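PDB 4OPW: uncharacterized protein from Parabacteroides merdae ATCC 43184, which is of unknown function but probably acts in cell adhesion, as a putative adhesin resembling auto-transporter head domains. Local coordinates for residues A2-G7 / A71-H75; F32-Q36 / I100-K106; I175-I181 / I195-A201. One frame throughout, in Å; residues are numbered along the deposited sequence.

How the contacts relate
The three contacts illustrate how one chain repeats parallel strand pairing in different settings. Segment 2-7 pairs with 71-75 and 32-36 with 100-106, so contacts 1 and 2 alternate along the chain, whereas contact 3 follows both and joins segments only 14 residues apart. Contact 1 is a separate two-stranded sheet at the surface, its centre about 30 Å from that of contact 2 and about 39 Å from that of contact 3; it ties the N-terminus to 71-75 outside the solenoid. Contacts 2 and 3 are parallel pairs within the solenoid, one early and one late along the chain, on opposite sides of its centre and with centres about 28 Å apart.

Contact 1: A2-G7 / A71-H75; sequences ADHVKG and AKVDH
H4 swings its ring away from its own carbonyl carbon (chi1 -80°), and D74 makes the same choice for its carboxylate (chi1 -69°), which brings the two side chains together at about a right angle. ND1 of H4 donates to OD1 of D74 over 2.8 Å in an almost straight bond; the oxygen lies in the ring plane and accepts on its syn lone pair. That bond, with the carboxylate turned 39° from the ring, fixes the imidazole's rotation. K72, bent at chi2, lays its chain over one face of the same ring, CD standing 3.8 Å from the centroid in a CH-pi contact. A water joins K72 NZ to the backbone N of A2.

V5 and V73 take the face opposite H4 and K72, their CG2 atoms 3.9 Å apart; V5 CG2 also touches A71 CB at 4.0 Å, and L51 and Y54 help cover V5. Between the two backbones K72 N bonds to D3 O, V5 N to K72 O at 2.9 Å and D74 N to V5 O, the alternation of parallel beta pairing; G7 N to H75 O at 2.8 Å follows after the register slips. The motif is a small two-stranded parallel sheet joining the N-terminus to strand 72-75.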
# COMPACT_ATOMS: atom_id res chain seq x y z
N ALA A 2 1.99 32.23 9.76
CA ALA A 2 0.91 31.27 9.99
C ALA A 2 0.70 31.03 11.48
O ALA A 2 1.66 30.85 12.23
CB ALA A 2 1.22 29.94 9.30
N ASP A 3 -0.57 31.08 11.92
CA ASP A 3 -0.91 30.82 13.30
C ASP A 3 -0.62 29.37 13.63
O ASP A 3 -0.78 28.50 12.77
CB ASP A 3 -2.41 31.11 13.55
CG ASP A 3 -2.87 32.55 13.44
OD1 ASP A 3 -2.00 33.46 13.45
OD2 ASP A 3 -4.10 32.78 13.40
N HIS A 4 -0.20 29.11 14.85
CA HIS A 4 -0.10 27.74 15.32
C HIS A 4 -1.43 27.47 15.95
O HIS A 4 -1.90 28.30 16.75
CB HIS A 4 1.05 27.55 16.31
CG HIS A 4 2.38 27.42 15.67
ND1 HIS A 4 3.00 26.20 15.58
CD2 HIS A 4 3.18 28.38 15.15
CE1 HIS A 4 4.16 26.44 14.99
NE2 HIS A 4 4.31 27.74 14.72
N VAL A 5 -2.09 26.38 15.57
CA VAL A 5 -3.39 26.05 16.16
C VAL A 5 -3.33 24.64 16.74
O VAL A 5 -2.41 23.87 16.44
CB VAL A 5 -4.57 26.19 15.14
CG1 VAL A 5 -4.74 27.63 14.67
CG2 VAL A 5 -4.42 25.22 13.96
N LYS A 6 -4.34 24.28 17.52
CA LYS A 6 -4.44 22.91 18.03
C LYS A 6 -5.89 22.56 18.19
O LYS A 6 -6.72 23.44 18.42
CB LYS A 6 -3.65 22.71 19.35
CG LYS A 6 -4.19 23.51 20.55
CD LYS A 6 -3.42 23.15 21.81
CE LYS A 6 -3.80 24.02 22.96
NZ LYS A 6 -3.05 23.65 24.20
N GLY A 7 -6.18 21.27 18.07
CA GLY A 7 -7.53 20.77 18.24
C GLY A 7 -8.08 21.02 19.63
O GLY A 7 -7.36 20.91 20.63
N ALA A 71 -2.51 27.11 8.40
CA ALA A 71 -1.96 27.18 9.76
C ALA A 71 -1.12 25.98 10.02
O ALA A 71 -1.27 24.97 9.32
CB ALA A 71 -3.08 27.25 10.80
N LYS A 72 -0.26 26.05 11.04
CA LYS A 72 0.53 24.90 11.47
C LYS A 72 -0.30 24.21 12.56
O LYS A 72 -0.60 24.83 13.57
CB LYS A 72 1.92 25.35 11.98
CG LYS A 72 2.79 26.03 10.92
CD LYS A 72 3.47 27.28 11.47
CE LYS A 72 4.46 27.89 10.49
NZ LYS A 72 5.07 29.13 11.04
N VAL A 73 -0.70 22.94 12.34
CA VAL A 73 -1.54 22.26 13.33
C VAL A 73 -0.60 21.52 14.27
O VAL A 73 0.02 20.53 13.88
CB VAL A 73 -2.61 21.33 12.68
CG1 VAL A 73 -3.41 20.58 13.74
CG2 VAL A 73 -3.56 22.15 11.78
N ASP A 74 -0.47 22.01 15.49
CA ASP A 74 0.43 21.42 16.48
C ASP A 74 -0.07 20.09 17.03
O ASP A 74 0.74 19.26 17.47
CB ASP A 74 0.64 22.39 17.65
CG ASP A 74 1.44 23.64 17.32
OD1 ASP A 74 2.19 23.62 16.32
OD2 ASP A 74 1.33 24.62 18.06
N HIS A 75 -1.40 19.93 17.08
CA HIS A 75 -2.03 18.70 17.56
C HIS A 75 -3.47 18.61 17.10
O HIS A 75 -4.20 19.61 17.09
CB HIS A 75 -1.98 18.63 19.11
CG HIS A 75 -2.67 17.42 19.69
ND1 HIS A 75 -3.96 17.50 20.18
CD2 HIS A 75 -2.26 16.13 19.73
CE1 HIS A 75 -4.27 16.27 20.58
NE2 HIS A 75 -3.29 15.40 20.31
O HOH W 1 4.50 31.27 9.16
O HOH W 2 -5.00 19.73 21.17

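Contact 2: F32-Q36 / I100-K106; sequences FNYEQ and IANSPLK
F32 opens the pairing with its carbonyl, which accepts I100 N at 2.8 Å. N33 comes next and lies alongside I100, both side chains pointing the same way from one face of the sheet; its OD1 rests 3.7 Å from I100 CB and accepts a hydrogen bond from a water that in turn accepts from N102 ND2. Y34 points to the opposite face. Its backbone N donates to I100 O and its O accepts from N102 N, each at 2.9 Å, continuing the parallel pattern. With CG anti to the backbone N (chi1 174°), the Y34 ring presents its CE2 edge to L105, whose CD2 lies near the ring plane at 3.7 Å, while the hydroxyl hydrogen-bonds to S85 OG.

E35, in the conformer described, packs its CG against N102 CB, and a second water links its carboxylate to the N102 amide. At Q36 a side chain replaces the backbone acceptor: S103 OG receives Q36 N at 2.8 Å in a bond of 173° and donates in turn to P104 O, so the hydroxyl stands in for a carbonyl where the second strand breaks off. Q36 too has a second conformer; in this one its extended chain reaches the weakly bonded strand about 105-106, where OE1 takes K106 N at 2.9 Å, in the carbonyl plane on a lone pair, and NE2 donates to K86 O.

Strand 31-36 thus runs between strand 80-85, which pairs with N33 and E35, and strand 98-101, beyond which lies strand 119-122; F32 and Y34 pack on I24 of strand 23-27.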
# COMPACT_ATOMS: atom_id res chain seq x y z
N PHE A 32 -7.76 6.95 6.50
CA PHE A 32 -8.38 7.19 5.20
C PHE A 32 -9.14 5.95 4.72
O PHE A 32 -8.53 4.90 4.46
CB PHE A 32 -7.30 7.61 4.16
CG PHE A 32 -7.83 8.29 2.91
CD1 PHE A 32 -8.61 7.59 2.00
CD2 PHE A 32 -7.44 9.59 2.59
CE1 PHE A 32 -9.09 8.21 0.84
CE2 PHE A 32 -7.91 10.21 1.44
CZ PHE A 32 -8.73 9.52 0.56
N ASN A 33 -10.48 6.06 4.65
CA ASN A 33 -11.39 4.98 4.27
C ASN A 33 -11.93 5.23 2.88
O ASN A 33 -12.57 6.26 2.63
CB ASN A 33 -12.53 4.88 5.31
CG ASN A 33 -11.98 4.51 6.67
OD1 ASN A 33 -11.22 3.55 6.80
ND2 ASN A 33 -12.22 5.33 7.70
N TYR A 34 -11.63 4.31 1.97
CA TYR A 34 -11.98 4.45 0.57
C TYR A 34 -12.87 3.33 0.07
O TYR A 34 -12.70 2.17 0.44
CB TYR A 34 -10.68 4.50 -0.30
CG TYR A 34 -10.95 4.49 -1.79
CD1 TYR A 34 -11.28 5.66 -2.46
CD2 TYR A 34 -10.94 3.30 -2.51
CE1 TYR A 34 -11.64 5.65 -3.81
CE2 TYR A 34 -11.30 3.27 -3.86
CZ TYR A 34 -11.64 4.45 -4.50
OH TYR A 34 -11.98 4.38 -5.83
N GLU A 35 -13.78 3.70 -0.83
CA GLU A 35 -14.61 2.73 -1.51
C GLU A 35 -14.69 3.09 -2.99
O GLU A 35 -14.77 4.28 -3.34
CB GLU A 35 -16.01 2.62 -0.89
CG GLU A 35 -16.04 1.76 0.38
CD GLU A 35 -17.35 1.74 1.14
OE1 GLU A 35 -18.42 1.65 0.50
OE2 GLU A 35 -17.30 1.77 2.40
N GLN A 36 -14.61 2.09 -3.85
CA GLN A 36 -14.73 2.27 -5.30
C GLN A 36 -16.19 2.02 -5.66
O GLN A 36 -16.72 0.93 -5.39
CB GLN A 36 -13.77 1.35 -6.08
CG GLN A 36 -13.63 1.77 -7.55
CD GLN A 36 -12.90 0.78 -8.45
OE1 GLN A 36 -12.25 -0.16 -7.99
NE2 GLN A 36 -12.99 0.98 -9.76
N ILE A 100 -7.40 2.33 4.14
CA ILE A 100 -8.21 1.12 4.06
C ILE A 100 -9.14 1.19 2.85
O ILE A 100 -9.92 2.14 2.73
CB ILE A 100 -9.04 0.87 5.36
CG1 ILE A 100 -8.15 0.68 6.63
CG2 ILE A 100 -9.98 -0.33 5.17
CD1 ILE A 100 -8.92 0.62 7.97
N ALA A 101 -9.09 0.17 1.97
CA ALA A 101 -10.03 0.04 0.86
C ALA A 101 -11.11 -0.96 1.31
O ALA A 101 -10.80 -2.13 1.58
CB ALA A 101 -9.33 -0.43 -0.41
N ASN A 102 -12.35 -0.47 1.49
CA ASN A 102 -13.49 -1.26 1.98
C ASN A 102 -14.41 -1.76 0.88
O ASN A 102 -15.59 -2.05 1.11
CB ASN A 102 -14.29 -0.45 2.99
CG ASN A 102 -13.60 -0.38 4.32
OD1 ASN A 102 -13.14 -1.40 4.85
ND2 ASN A 102 -13.49 0.81 4.88
N SER A 103 -13.87 -1.85 -0.32
CA SER A 103 -14.60 -2.36 -1.48
C SER A 103 -13.65 -3.16 -2.33
O SER A 103 -12.45 -2.93 -2.25
CB SER A 103 -15.15 -1.19 -2.30
OG SER A 103 -14.11 -0.58 -3.04
N PRO A 104 -14.16 -3.98 -3.28
CA PRO A 104 -13.26 -4.56 -4.28
C PRO A 104 -12.68 -3.42 -5.13
O PRO A 104 -13.23 -2.30 -5.15
CB PRO A 104 -14.18 -5.46 -5.13
CG PRO A 104 -15.43 -5.65 -4.31
CD PRO A 104 -15.57 -4.35 -3.54
N LEU A 105 -11.53 -3.67 -5.77
CA LEU A 105 -10.85 -2.69 -6.61
C LEU A 105 -10.60 -3.28 -7.99
O LEU A 105 -10.17 -4.43 -8.11
CB LEU A 105 -9.52 -2.23 -6.00
CG LEU A 105 -9.59 -1.55 -4.62
CD1 LEU A 105 -8.21 -1.37 -4.05
CD2 LEU A 105 -10.32 -0.22 -4.70
N LYS A 106 -10.86 -2.49 -9.03
CA LYS A 106 -10.68 -2.96 -10.40
C LYS A 106 -9.99 -1.87 -11.23
O LYS A 106 -9.92 -0.72 -10.79
CB LYS A 106 -12.01 -3.39 -11.03
CG LYS A 106 -13.03 -2.27 -11.22
CD LYS A 106 -14.28 -2.74 -11.96
CE LYS A 106 -15.29 -1.62 -12.08
NZ LYS A 106 -14.77 -0.54 -12.95
O HOH W 3 -12.44 1.37 7.60
O HOH W 4 -15.35 3.09 3.85
O HOH W 5 -16.20 -1.67 -5.76

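Contact 3: I175-I181 / I195-A201; sequences ITTDGEI and ITGKGSA. With EDO (1,2-ethanediol), chain F.
The D178 carboxylate meets K198 along the aliphatic part of the lysine, OD1 lying 3.7 Å from K198 CB. The same OD1 accepts G179 N from above the carboxylate plane, a bond that ties the side chain back over its own turn. K198 crosses obliquely, its NZ 4.1 Å from D178 OD2, opposite charges that probably attract although they are beyond salt-bridge distance. E180, the other carboxylate, accepts from O2 of a 1,2-ethanediol, probably a crystallisation additive, through OE2 at 3.1 Å.

These groups decorate two successive turns of a right-handed parallel beta-solenoid, in keeping with the pectate-lyase-like clan, where each coil repeats the path of the one before. Strands 175-177 and 195-197 run 7° from parallel, and like residues stack at I175 on I195 and T176 on T196, while I181 meets A201 on the face that the isoleucines share. T196 N to I175 O and T177 N to T196 O lead into the turn; I181 N to S200 O at 2.8 Å leads out. In between, K198 N approaches T177 O from above the carbonyl plane, 49° out of it.

G199 has backbone angles that call for glycine, its CA 4.2 Å from I175 CG2. I175 itself, CG1 anti to the carbonyl carbon (chi1 -63°), sends CD1 across to S200 O (3.3 Å) and A201 CB (4.0 Å). One water bridges I175 O and T196 OG1.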
# COMPACT_ATOMS: atom_id res chain seq x y z
N ILE A 175 13.52 -7.16 -2.28
CA ILE A 175 13.79 -6.64 -0.92
C ILE A 175 15.19 -6.04 -0.96
O ILE A 175 16.13 -6.74 -1.36
CB ILE A 175 13.62 -7.67 0.25
CG1 ILE A 175 12.16 -8.19 0.36
CG2 ILE A 175 14.09 -7.06 1.61
CD1 ILE A 175 12.02 -9.52 1.04
N THR A 176 15.33 -4.78 -0.50
CA THR A 176 16.64 -4.11 -0.47
C THR A 176 16.84 -3.56 0.94
O THR A 176 15.93 -2.92 1.46
CB THR A 176 16.74 -3.03 -1.57
OG1 THR A 176 16.44 -3.62 -2.84
CG2 THR A 176 18.12 -2.39 -1.62
N THR A 177 18.01 -3.87 1.56
CA THR A 177 18.45 -3.54 2.94
C THR A 177 17.77 -4.49 3.93
O THR A 177 18.46 -5.21 4.63
CB THR A 177 18.24 -2.04 3.33
OG1 THR A 177 18.83 -1.20 2.34
CG2 THR A 177 18.78 -1.71 4.73
N ASP A 178 16.43 -4.46 4.01
CA ASP A 178 15.65 -5.33 4.91
C ASP A 178 14.19 -5.25 4.58
O ASP A 178 13.78 -4.35 3.87
CB ASP A 178 15.87 -4.93 6.39
CG ASP A 178 15.58 -6.04 7.39
OD1 ASP A 178 15.24 -7.17 6.97
OD2 ASP A 178 15.73 -5.79 8.60
N GLY A 179 13.41 -6.19 5.08
CA GLY A 179 11.97 -6.25 4.84
C GLY A 179 11.45 -7.67 4.75
O GLY A 179 12.24 -8.63 4.68
N GLU A 180 10.12 -7.82 4.79
CA GLU A 180 9.48 -9.13 4.73
C GLU A 180 8.38 -9.16 3.71
O GLU A 180 7.45 -8.35 3.79
CB GLU A 180 8.88 -9.57 6.08
CG GLU A 180 9.81 -9.57 7.27
CD GLU A 180 9.05 -9.65 8.58
OE1 GLU A 180 8.21 -10.57 8.73
OE2 GLU A 180 9.27 -8.77 9.44
N ILE A 181 8.43 -10.13 2.80
CA ILE A 181 7.33 -10.37 1.87
C ILE A 181 6.70 -11.69 2.31
O ILE A 181 7.40 -12.69 2.41
CB ILE A 181 7.77 -10.38 0.36
CG1 ILE A 181 8.21 -8.96 -0.10
CG2 ILE A 181 6.63 -10.94 -0.54
CD1 ILE A 181 8.93 -8.89 -1.46
N ILE A 195 16.89 -10.41 -3.23
CA ILE A 195 17.15 -9.84 -1.89
C ILE A 195 18.58 -9.31 -1.88
O ILE A 195 19.51 -10.07 -2.14
CB ILE A 195 16.87 -10.79 -0.68
CG1 ILE A 195 15.40 -11.30 -0.69
CG2 ILE A 195 17.19 -10.04 0.65
CD1 ILE A 195 15.05 -12.31 0.42
N THR A 196 18.76 -8.02 -1.53
CA THR A 196 20.09 -7.39 -1.41
C THR A 196 20.14 -6.85 0.03
O THR A 196 19.44 -5.89 0.35
CB THR A 196 20.28 -6.27 -2.48
OG1 THR A 196 19.93 -6.76 -3.77
CG2 THR A 196 21.73 -5.71 -2.50
N GLY A 197 20.92 -7.52 0.87
CA GLY A 197 21.06 -7.21 2.29
C GLY A 197 20.30 -8.25 3.09
O GLY A 197 20.34 -9.44 2.75
N LYS A 198 19.56 -7.81 4.11
CA LYS A 198 18.76 -8.71 4.93
C LYS A 198 17.35 -8.81 4.38
O LYS A 198 16.95 -8.05 3.49
CB LYS A 198 18.70 -8.20 6.40
CG LYS A 198 20.02 -8.13 7.15
CD LYS A 198 20.04 -7.01 8.20
CE LYS A 198 19.24 -7.28 9.45
NZ LYS A 198 19.40 -6.19 10.45
N GLY A 199 16.59 -9.74 4.93
CA GLY A 199 15.20 -9.86 4.55
C GLY A 199 14.69 -11.27 4.43
O GLY A 199 15.43 -12.24 4.54
N SER A 200 13.39 -11.37 4.22
CA SER A 200 12.71 -12.65 4.15
C SER A 200 11.60 -12.58 3.11
O SER A 200 10.72 -11.70 3.20
CB SER A 200 12.15 -13.02 5.53
OG SER A 200 11.23 -14.09 5.47
N ALA A 201 11.64 -13.49 2.14
CA ALA A 201 10.58 -13.56 1.15
C ALA A 201 9.97 -14.95 1.17
O ALA A 201 10.70 -15.93 1.08
CB ALA A 201 11.08 -13.23 -0.26
C1 EDO F . 14.08 -9.77 8.51
O1 EDO F . 13.36 -10.91 8.05
C2 EDO F . 13.11 -8.58 8.73
O2 EDO F . 12.37 -8.75 9.93
O HOH W 6 17.33 -6.53 -4.14
O HOH W 7 8.57 -13.46 5.06